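Local structure of DUF3836 domain-containing protein (4R8O) at residues E22-M27 with N34-N39; N65-R70 with Y82-S87. The protein is of unknown function but belongs to the DUF3836 family and folds as a single-layer antiparallel beta sheet thought to have evolved from beta-hairpin repeats. All blocks are in the same frame, centred on the assembly; numbering follows the deposited sequence.

Interaction 1 (E22-M27 with N34-N39)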
ATOM      1  N   GLU A  22       1.177   7.295   3.066  1.00 63.06           N
ATOM      2  CA  GLU A  22       1.568   8.236   2.035  1.00 62.37           C
ATOM      3  C   GLU A  22       0.446   8.390   1.017  1.00 58.92           C
ATOM      4  O   GLU A  22      -0.163   7.419   0.608  1.00 62.06           O
ATOM      5  CB  GLU A  22       2.807   7.730   1.372  1.00 66.04           C
ATOM      6  CG  GLU A  22       3.449   8.748   0.483  1.00 71.58           C
ATOM      7  CD  GLU A  22       4.379   8.117  -0.495  1.00 74.36           C
ATOM      8  OE1 GLU A  22       3.902   7.291  -1.296  1.00 88.33           O
ATOM      9  OE2 GLU A  22       5.574   8.439  -0.459  1.00 76.40           O
ATOM     10  N   THR A  23       0.207   9.609   0.585  1.00 61.34           N
ATOM     11  CA  THR A  23      -0.873   9.892  -0.337  1.00 59.54           C
ATOM     12  C   THR A  23      -0.251  10.416  -1.638  1.00 61.29           C
ATOM     13  O   THR A  23       0.719  11.174  -1.619  1.00 62.29           O
ATOM     14  CB  THR A  23      -1.827  10.887   0.291  1.00 57.86           C
ATOM     15  OG1 THR A  23      -2.198  10.423   1.595  1.00 60.74           O
ATOM     16  CG2 THR A  23      -3.071  11.028  -0.531  1.00 60.02           C
ATOM     17  N   ILE A  24      -0.817   9.988  -2.760  1.00 61.93           N
ATOM     18  CA  ILE A  24      -0.321  10.377  -4.080  1.00 67.14           C
ATOM     19  C   ILE A  24      -1.487  11.052  -4.763  1.00 63.71           C
ATOM     20  O   ILE A  24      -2.639  10.585  -4.668  1.00 61.59           O
ATOM     21  CB  ILE A  24       0.245   9.199  -4.903  1.00 68.82           C
ATOM     22  CG1 ILE A  24       1.251   8.400  -4.057  1.00 71.18           C
ATOM     23  CG2 ILE A  24       0.964   9.707  -6.147  1.00 69.68           C
ATOM     24  CD1 ILE A  24       1.615   7.033  -4.619  1.00 70.35           C
ATOM     25  N   PHE A  25      -1.195  12.180  -5.399  1.00 59.64           N
ATOM     26  CA  PHE A  25      -2.206  12.958  -6.067  1.00 60.47           C
ATOM     27  C   PHE A  25      -1.780  13.220  -7.500  1.00 65.84           C
ATOM     28  O   PHE A  25      -0.602  13.122  -7.835  1.00 61.69           O
ATOM     29  CB  PHE A  25      -2.355  14.340  -5.446  1.00 58.89           C
ATOM     30  CG  PHE A  25      -2.478  14.382  -3.952  1.00 57.38           C
ATOM     31  CD1 PHE A  25      -1.337  14.491  -3.147  1.00 57.44           C
ATOM     32  CD2 PHE A  25      -3.736  14.485  -3.336  1.00 57.28           C
ATOM     33  CE1 PHE A  25      -1.441  14.598  -1.754  1.00 59.08           C
ATOM     34  CE2 PHE A  25      -3.835  14.624  -1.930  1.00 55.85           C
ATOM     35  CZ  PHE A  25      -2.689  14.650  -1.139  1.00 53.14           C
ATOM     36  N   LYS A  26      -2.757  13.614  -8.311  1.00 72.85           N
ATOM     37  CA  LYS A  26      -2.519  14.270  -9.594  1.00 77.38           C
ATOM     38  C   LYS A  26      -2.865  15.752  -9.391  1.00 84.03           C
ATOM     39  O   LYS A  26      -3.668  16.092  -8.509  1.00 82.66           O
ATOM     40  CB  LYS A  26      -3.406  13.657 -10.664  1.00 76.11           C
ATOM     41  CG  LYS A  26      -3.116  12.182 -10.945  1.00 82.66           C
ATOM     42  CD  LYS A  26      -4.086  11.604 -11.967  1.00 85.86           C
ATOM     43  CE  LYS A  26      -3.662  10.228 -12.466  1.00 87.47           C
ATOM     44  NZ  LYS A  26      -4.652   9.710 -13.451  1.00 88.37           N
HETATM   45  N   MSE A  27      -2.272  16.633 -10.197  1.00 89.66           N
HETATM   46  CA  MSE A  27      -2.525  18.064 -10.077  1.00 92.81           C
HETATM   47  C   MSE A  27      -2.824  18.760 -11.363  1.00 98.94           C
HETATM   48  O   MSE A  27      -1.954  18.907 -12.212  1.00101.36           O
HETATM   49  CB  MSE A  27      -1.332  18.708  -9.433  1.00 90.78           C
HETATM   50  CG  MSE A  27      -1.728  20.021  -8.781  1.00 91.39           C
HETATM   51 SE   MSE A  27      -0.053  20.979  -8.468  0.75 94.97          SE
HETATM   52  CE  MSE A  27       0.890  19.709  -7.388  1.00 92.10           C
ATOM     53  N   ASN A  34      -7.011  13.438  -5.414  1.00 76.82           N
ATOM     54  CA  ASN A  34      -6.575  12.173  -4.850  1.00 70.77           C
ATOM     55  C   ASN A  34      -6.416  11.092  -5.892  1.00 70.82           C
ATOM     56  O   ASN A  34      -7.272  10.968  -6.766  1.00 72.05           O
ATOM     57  CB  ASN A  34      -7.592  11.678  -3.815  1.00 63.74           C
ATOM     58  CG  ASN A  34      -7.498  12.410  -2.503  1.00 63.53           C
ATOM     59  OD1 ASN A  34      -6.518  13.101  -2.240  1.00 66.53           O
ATOM     60  ND2 ASN A  34      -8.519  12.253  -1.649  1.00 60.00           N
ATOM     61  N   TYR A  35      -5.368  10.276  -5.759  1.00 69.61           N
ATOM     62  CA  TYR A  35      -5.127   9.189  -6.704  1.00 70.38           C
ATOM     63  C   TYR A  35      -4.880   7.812  -6.108  1.00 69.81           C
ATOM     64  O   TYR A  35      -5.561   6.838  -6.467  1.00 63.24           O
ATOM     65  CB  TYR A  35      -3.956   9.568  -7.562  1.00 73.92           C
ATOM     66  CG  TYR A  35      -3.670   8.581  -8.628  1.00 77.59           C
ATOM     67  CD1 TYR A  35      -4.686   8.121  -9.482  1.00 81.68           C
ATOM     68  CD2 TYR A  35      -2.387   8.101  -8.810  1.00 84.54           C
ATOM     69  CE1 TYR A  35      -4.417   7.211 -10.479  1.00 84.14           C
ATOM     70  CE2 TYR A  35      -2.105   7.205  -9.824  1.00 83.68           C
ATOM     71  CZ  TYR A  35      -3.120   6.766 -10.654  1.00 83.88           C
ATOM     72  OH  TYR A  35      -2.849   5.867 -11.647  1.00 87.90           O
HETATM   73  N   MSE A  36      -3.905   7.740  -5.214  1.00 67.01           N
HETATM   74  CA  MSE A  36      -3.584   6.506  -4.525  1.00 66.55           C
HETATM   75  C   MSE A  36      -3.120   6.784  -3.113  1.00 64.42           C
HETATM   76  O   MSE A  36      -2.569   7.831  -2.845  1.00 66.96           O
HETATM   77  CB  MSE A  36      -2.566   5.858  -5.463  1.00 67.22           C
HETATM   78  CG  MSE A  36      -1.857   4.684  -4.838  1.00 71.43           C
HETATM   79 SE   MSE A  36      -1.301   3.279  -6.094  0.75 83.81          SE
HETATM   80  CE  MSE A  36      -0.631   2.456  -4.503  1.00 75.83           C
ATOM     81  N   LYS A  37      -3.307   5.835  -2.202  1.00 66.23           N
ATOM     82  CA  LYS A  37      -2.891   5.995  -0.786  1.00 59.64           C
ATOM     83  C   LYS A  37      -2.264   4.711  -0.340  1.00 59.28           C
ATOM     84  O   LYS A  37      -2.843   3.636  -0.523  1.00 60.60           O
ATOM     85  CB  LYS A  37      -4.104   6.291   0.077  1.00 63.17           C
ATOM     86  CG  LYS A  37      -3.797   6.753   1.498  1.00 63.75           C
ATOM     87  CD  LYS A  37      -5.093   6.970   2.244  1.00 61.55           C
ATOM     88  CE  LYS A  37      -4.856   7.322   3.698  1.00 68.15           C
ATOM     89  NZ  LYS A  37      -6.013   6.916   4.534  1.00 71.20           N
ATOM     90  N   HIS A  38      -1.064   4.804   0.213  1.00 57.58           N
ATOM     91  CA  HIS A  38      -0.365   3.627   0.704  1.00 55.90           C
ATOM     92  C   HIS A  38      -0.425   3.663   2.217  1.00 53.24           C
ATOM     93  O   HIS A  38       0.003   4.635   2.812  1.00 55.26           O
ATOM     94  CB  HIS A  38       1.088   3.671   0.327  1.00 59.55           C
ATOM     95  CG  HIS A  38       1.394   3.243  -1.066  1.00 59.39           C
ATOM     96  ND1 HIS A  38       1.419   1.919  -1.434  1.00 58.86           N
ATOM     97  CD2 HIS A  38       1.813   3.948  -2.148  1.00 61.49           C
ATOM     98  CE1 HIS A  38       1.814   1.827  -2.693  1.00 62.08           C
ATOM     99  NE2 HIS A  38       2.065   3.045  -3.151  1.00 57.18           N
ATOM    100  N   ASN A  39      -0.919   2.615   2.841  1.00 52.76           N
ATOM    101  CA  ASN A  39      -0.943   2.536   4.316  1.00 44.68           C
ATOM    102  C   ASN A  39       0.036   1.443   4.697  1.00 44.36           C
ATOM    103  O   ASN A  39      -0.097   0.330   4.235  1.00 39.81           O
ATOM    104  CB  ASN A  39      -2.346   2.213   4.747  1.00 45.53           C
ATOM    105  CG  ASN A  39      -3.355   3.259   4.248  1.00 49.22           C
ATOM    106  OD1 ASN A  39      -3.164   4.470   4.465  1.00 60.07           O
ATOM    107  ND2 ASN A  39      -4.412   2.815   3.564  1.00 47.05           N
TER
HETATM  108  O   HOH W   1      -3.089   6.897 -14.064  1.00 77.25           O

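Interaction 2 (N65-R70 with Y82-S87)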
ATOM      1  N   ASN A  65     -10.142  -0.396  -1.533  1.00 67.64           N
ATOM      2  CA  ASN A  65      -9.078  -1.391  -1.359  1.00 69.48           C
ATOM      3  C   ASN A  65      -8.768  -2.055  -2.680  1.00 68.03           C
ATOM      4  O   ASN A  65      -9.670  -2.302  -3.463  1.00 72.46           O
ATOM      5  CB  ASN A  65      -9.484  -2.414  -0.317  1.00 70.17           C
ATOM      6  CG  ASN A  65      -9.523  -1.817   1.069  1.00 72.08           C
ATOM      7  OD1 ASN A  65     -10.133  -0.775   1.284  1.00 85.37           O
ATOM      8  ND2 ASN A  65      -8.877  -2.453   2.006  1.00 75.38           N
ATOM      9  N   ASN A  66      -7.491  -2.271  -2.968  1.00 68.15           N
ATOM     10  CA  ASN A  66      -7.106  -2.843  -4.271  1.00 68.10           C
ATOM     11  C   ASN A  66      -6.085  -3.958  -4.096  1.00 64.09           C
ATOM     12  O   ASN A  66      -6.411  -5.127  -4.216  1.00 68.93           O
ATOM     13  CB  ASN A  66      -6.612  -1.723  -5.228  1.00 70.73           C
ATOM     14  CG  ASN A  66      -6.024  -2.276  -6.530  1.00 79.81           C
ATOM     15  OD1 ASN A  66      -6.517  -3.268  -7.075  1.00 87.00           O
ATOM     16  ND2 ASN A  66      -4.959  -1.661  -7.017  1.00 80.75           N
ATOM     17  N   LEU A  67      -4.856  -3.561  -3.799  1.00 63.32           N
ATOM     18  CA  LEU A  67      -3.715  -4.441  -3.645  1.00 64.83           C
ATOM     19  C   LEU A  67      -3.150  -4.274  -2.267  1.00 56.94           C
ATOM     20  O   LEU A  67      -3.348  -3.232  -1.632  1.00 56.79           O
ATOM     21  CB  LEU A  67      -2.623  -4.075  -4.663  1.00 67.71           C
ATOM     22  CG  LEU A  67      -2.979  -4.367  -6.129  1.00 78.49           C
ATOM     23  CD1 LEU A  67      -1.927  -3.829  -7.116  1.00 80.26           C
ATOM     24  CD2 LEU A  67      -3.199  -5.861  -6.355  1.00 78.18           C
ATOM     25  N   CYS A  68      -2.412  -5.288  -1.826  1.00 51.10           N
ATOM     26  CA  CYS A  68      -1.764  -5.287  -0.500  1.00 48.31           C
ATOM     27  C   CYS A  68      -0.609  -6.253  -0.570  1.00 49.22           C
ATOM     28  O   CYS A  68      -0.777  -7.381  -1.006  1.00 55.71           O
ATOM     29  CB  CYS A  68      -2.739  -5.760   0.535  1.00 50.64           C
ATOM     30  SG  CYS A  68      -2.207  -5.545   2.232  1.00 55.06           S
ATOM     31  N   ILE A  69       0.556  -5.777  -0.190  1.00 47.93           N
ATOM     32  CA  ILE A  69       1.775  -6.547  -0.159  1.00 48.51           C
ATOM     33  C   ILE A  69       2.183  -6.761   1.290  1.00 49.37           C
ATOM     34  O   ILE A  69       2.056  -5.846   2.102  1.00 50.94           O
ATOM     35  CB  ILE A  69       2.923  -5.765  -0.759  1.00 52.22           C
ATOM     36  CG1 ILE A  69       2.533  -5.201  -2.139  1.00 60.17           C
ATOM     37  CG2 ILE A  69       4.141  -6.658  -0.864  1.00 57.56           C
ATOM     38  CD1 ILE A  69       3.518  -4.172  -2.677  1.00 59.73           C
ATOM     39  N   ARG A  70       2.714  -7.943   1.585  1.00 53.54           N
ATOM     40  CA  ARG A  70       3.100  -8.346   2.942  1.00 48.19           C
ATOM     41  C   ARG A  70       4.481  -8.930   2.893  1.00 47.60           C
ATOM     42  O   ARG A  70       4.766  -9.713   1.999  1.00 50.79           O
ATOM     43  CB  ARG A  70       2.098  -9.338   3.503  1.00 45.73           C
ATOM     44  CG  ARG A  70       0.773  -8.625   3.759  1.00 47.82           C
ATOM     45  CD  ARG A  70      -0.254  -9.354   4.635  1.00 41.97           C
ATOM     46  NE  ARG A  70      -1.546  -8.765   4.301  1.00 40.35           N
ATOM     47  CZ  ARG A  70      -2.759  -9.272   4.548  1.00 47.03           C
ATOM     48  NH1 ARG A  70      -2.932 -10.417   5.212  1.00 53.14           N
ATOM     49  NH2 ARG A  70      -3.838  -8.596   4.131  1.00 45.16           N
ATOM     50  N   TYR A  82       1.551 -11.125  -2.373  1.00 47.78           N
ATOM     51  CA  TYR A  82       0.678 -10.121  -2.958  1.00 46.18           C
ATOM     52  C   TYR A  82      -0.738 -10.571  -2.821  1.00 45.00           C
ATOM     53  O   TYR A  82      -1.061 -11.720  -3.152  1.00 46.52           O
ATOM     54  CB  TYR A  82       1.012  -9.973  -4.458  1.00 49.06           C
ATOM     55  CG  TYR A  82       2.434  -9.524  -4.709  1.00 52.22           C
ATOM     56  CD1 TYR A  82       3.481 -10.445  -4.886  1.00 57.45           C
ATOM     57  CD2 TYR A  82       2.740  -8.185  -4.781  1.00 53.58           C
ATOM     58  CE1 TYR A  82       4.806 -10.002  -5.108  1.00 55.82           C
ATOM     59  CE2 TYR A  82       4.033  -7.742  -5.032  1.00 54.16           C
ATOM     60  CZ  TYR A  82       5.058  -8.639  -5.177  1.00 51.05           C
ATOM     61  OH  TYR A  82       6.312  -8.116  -5.372  1.00 52.34           O
ATOM     62  N   TYR A  83      -1.610  -9.661  -2.398  1.00 43.23           N
ATOM     63  CA  TYR A  83      -3.013  -9.997  -2.172  1.00 41.87           C
ATOM     64  C   TYR A  83      -3.853  -9.071  -2.989  1.00 47.30           C
ATOM     65  O   TYR A  83      -3.501  -7.900  -3.146  1.00 48.58           O
ATOM     66  CB  TYR A  83      -3.348  -9.782  -0.696  1.00 40.54           C
ATOM     67  CG  TYR A  83      -2.680 -10.741   0.277  1.00 37.24           C
ATOM     68  CD1 TYR A  83      -1.360 -10.604   0.604  1.00 38.95           C
ATOM     69  CD2 TYR A  83      -3.423 -11.749   0.937  1.00 40.26           C
ATOM     70  CE1 TYR A  83      -0.742 -11.478   1.512  1.00 38.32           C
ATOM     71  CE2 TYR A  83      -2.837 -12.596   1.862  1.00 35.69           C
ATOM     72  CZ  TYR A  83      -1.526 -12.470   2.145  1.00 34.55           C
ATOM     73  OH  TYR A  83      -0.983 -13.350   3.047  1.00 39.39           O
ATOM     74  N   LYS A  84      -4.978  -9.559  -3.503  1.00 54.31           N
ATOM     75  CA  LYS A  84      -5.924  -8.683  -4.204  1.00 58.84           C
ATOM     76  C   LYS A  84      -7.222  -8.665  -3.434  1.00 61.29           C
ATOM     77  O   LYS A  84      -7.619  -9.682  -2.844  1.00 55.90           O
ATOM     78  CB  LYS A  84      -6.137  -9.135  -5.650  1.00 63.43           C
ATOM     79  CG  LYS A  84      -6.930  -8.128  -6.479  1.00 74.44           C
ATOM     80  CD  LYS A  84      -6.529  -8.085  -7.969  1.00 79.93           C
ATOM     81  CE  LYS A  84      -6.545  -6.668  -8.578  1.00 84.54           C
ATOM     82  NZ  LYS A  84      -7.623  -5.721  -8.142  1.00 86.65           N
ATOM     83  N   TRP A  85      -7.846  -7.491  -3.395  1.00 63.34           N
ATOM     84  CA  TRP A  85      -9.112  -7.291  -2.690  1.00 61.16           C
ATOM     85  C   TRP A  85     -10.256  -7.882  -3.504  1.00 64.18           C
ATOM     86  O   TRP A  85     -10.321  -7.678  -4.709  1.00 61.79           O
ATOM     87  CB  TRP A  85      -9.359  -5.778  -2.497  1.00 59.39           C
ATOM     88  CG  TRP A  85     -10.615  -5.488  -1.768  1.00 54.12           C
ATOM     89  CD1 TRP A  85     -11.797  -5.056  -2.304  1.00 55.13           C
ATOM     90  CD2 TRP A  85     -10.841  -5.645  -0.365  1.00 47.50           C
ATOM     91  NE1 TRP A  85     -12.747  -4.914  -1.308  1.00 51.28           N
ATOM     92  CE2 TRP A  85     -12.180  -5.267  -0.109  1.00 48.33           C
ATOM     93  CE3 TRP A  85     -10.044  -6.058   0.703  1.00 50.06           C
ATOM     94  CZ2 TRP A  85     -12.743  -5.314   1.171  1.00 47.79           C
ATOM     95  CZ3 TRP A  85     -10.605  -6.107   2.006  1.00 48.93           C
ATOM     96  CH2 TRP A  85     -11.937  -5.727   2.218  1.00 49.77           C
ATOM     97  N   ASN A  86     -11.173  -8.587  -2.862  1.00 69.68           N
ATOM     98  CA  ASN A  86     -12.382  -8.992  -3.537  1.00 72.22           C
ATOM     99  C   ASN A  86     -13.578  -8.417  -2.839  1.00 72.73           C
ATOM    100  O   ASN A  86     -13.791  -8.645  -1.650  1.00 71.74           O
ATOM    101  CB  ASN A  86     -12.520 -10.490  -3.663  1.00 80.31           C
ATOM    102  CG  ASN A  86     -13.830 -10.889  -4.326  1.00 87.68           C
ATOM    103  OD1 ASN A  86     -14.709 -10.047  -4.578  1.00111.67           O
ATOM    104  ND2 ASN A  86     -13.982 -12.164  -4.602  1.00 89.39           N
ATOM    105  N   SER A  87     -14.389  -7.743  -3.644  1.00 74.83           N
ATOM    106  CA  SER A  87     -15.557  -7.040  -3.174  1.00 77.89           C
ATOM    107  C   SER A  87     -16.577  -7.970  -2.568  1.00 83.61           C
ATOM    108  O   SER A  87     -16.899  -7.848  -1.379  1.00 86.10           O
ATOM    109  CB  SER A  87     -16.170  -6.251  -4.312  1.00 76.56           C
ATOM    110  OG  SER A  87     -15.274  -5.214  -4.669  1.00 76.37           O
TER

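Interaction 1 (E22-M27 with N34-N39)
Ile-24 faces both Tyr-35 and Met-36, and this two-against-one pairing is a classic beta bulge in the antiparallel hairpin of strands 18-28 and 31-42. Ile-24 O accepts two backbone bonds, from Tyr-35 N at 3.0 Å and Met-36 N at 3.2 Å, the latter from above the carbonyl plane. Ile-24 N returns a bond to Met-36 O, and beyond it Glu-22 and His-38 form a regular hydrogen-bonded pair, with His-38 N 2.8 Å from Glu-22 O.

The apolar packing lies on the face carrying Ile-24, Met-36 and His-38. A branched isoleucine fills this buried place well: its CD1 reaches the edge of the His-38 ring at CD2 (4.0 Å) and CG of Met-36, a selenomethionine. The imidazole's own polar partner is Asp-51, bound through ND1.

Past the bulge, Lys-26 and Tyr-35 combine a CH-pi contact with an off-centre cation-pi contact. With CG anti to the backbone N (chi1 -176°), the Tyr-35 ring is turned to the end of the extended Lys-26 chain. Lys-26 CE sits over one face of the Tyr-35 ring, 3.8 Å from its centroid, while a water 2.6 Å from Tyr-35 OH makes a weak bond to Lys-26 NZ.

Interaction 2 (N65-R70 with Y82-S87)
Arg-70 lays its guanidinium flat on the ring of Tyr-83, a cation-pi stack across two antiparallel strands. The planes are 16° apart, and Arg-70 CZ stands 4.1 Å from the centroid of the Tyr-83 ring, almost straight above it. Arginine suits this place because its long arm, extended from CG to NE, first runs over the rim, with Arg-70 CD 3.8 Å from Tyr-83 CE1, and then delivers a flat cation to the aromatic face. Cys-68 SG lies at the edge of the guanidinium, in its plane, and Glu-50 is a long, weak ionic partner of NE. With an alanine in place of Tyr-83, the Arg-70 guanidinium would probably lose the surface it rests on and be freer to swing away from the sheet.

A second aromatic contact involves Trp-85, whose CG lies anti to the backbone N (chi1 -179°), which brings the indole to Asn-65. CB of Asn-65 sits over one face of the Trp-85 indole, 3.7 Å from the centroid of the five-membered ring. Asparagine suits the place: its methylene packs on the indole while its OD1 accepts a bond from Gln-54.

The polar contacts begin with the backbone: Cys-68 and Tyr-83 form a hydrogen-bonded pair, Tyr-83 N lying 2.8 Å from Cys-68 O, and Trp-85 N bonds to Asn-66 O. Beside them the bent chain of Lys-84 brings NZ to 2.9 Å from Asn-66 OD1, nearly in line with the amide C=O (175°), a charged donor matched to a neutral acceptor.

On the face of Ile-69 and Tyr-82, Ile-69 CG1 meets Tyr-82 CD2 at 4.0 Å. Cross-strand pairs on both faces, aliphatic-aromatic here and guanidinium-ring at Tyr-83, accord with a single-layer antiparallel sheet of beta-hairpins.

Overall arrangement
From the N terminus, strand 8-15 leads into strand 18-28, and interaction 1 closes a loop of six residues onto strand 31-42. The chain then runs through strand 48-57 before strand 62-73 opens interaction 2, which closes a longer loop of eleven onto strand 78-86. The loops follow in series, neither nesting nor crossing. Their centres are about 17 Å apart and they do not touch, yet both belong to one meandering seven-stranded sheet. Strand 48-57 joins them: its backbone bonds to Lys-37 on one side and, at Ala-53, to Leu-67 on the other. The Gln-54 side chain, on that strand, also links the two contacts, hydrogen-bonding Asn-39 through OE1 and Asn-65 through NE2.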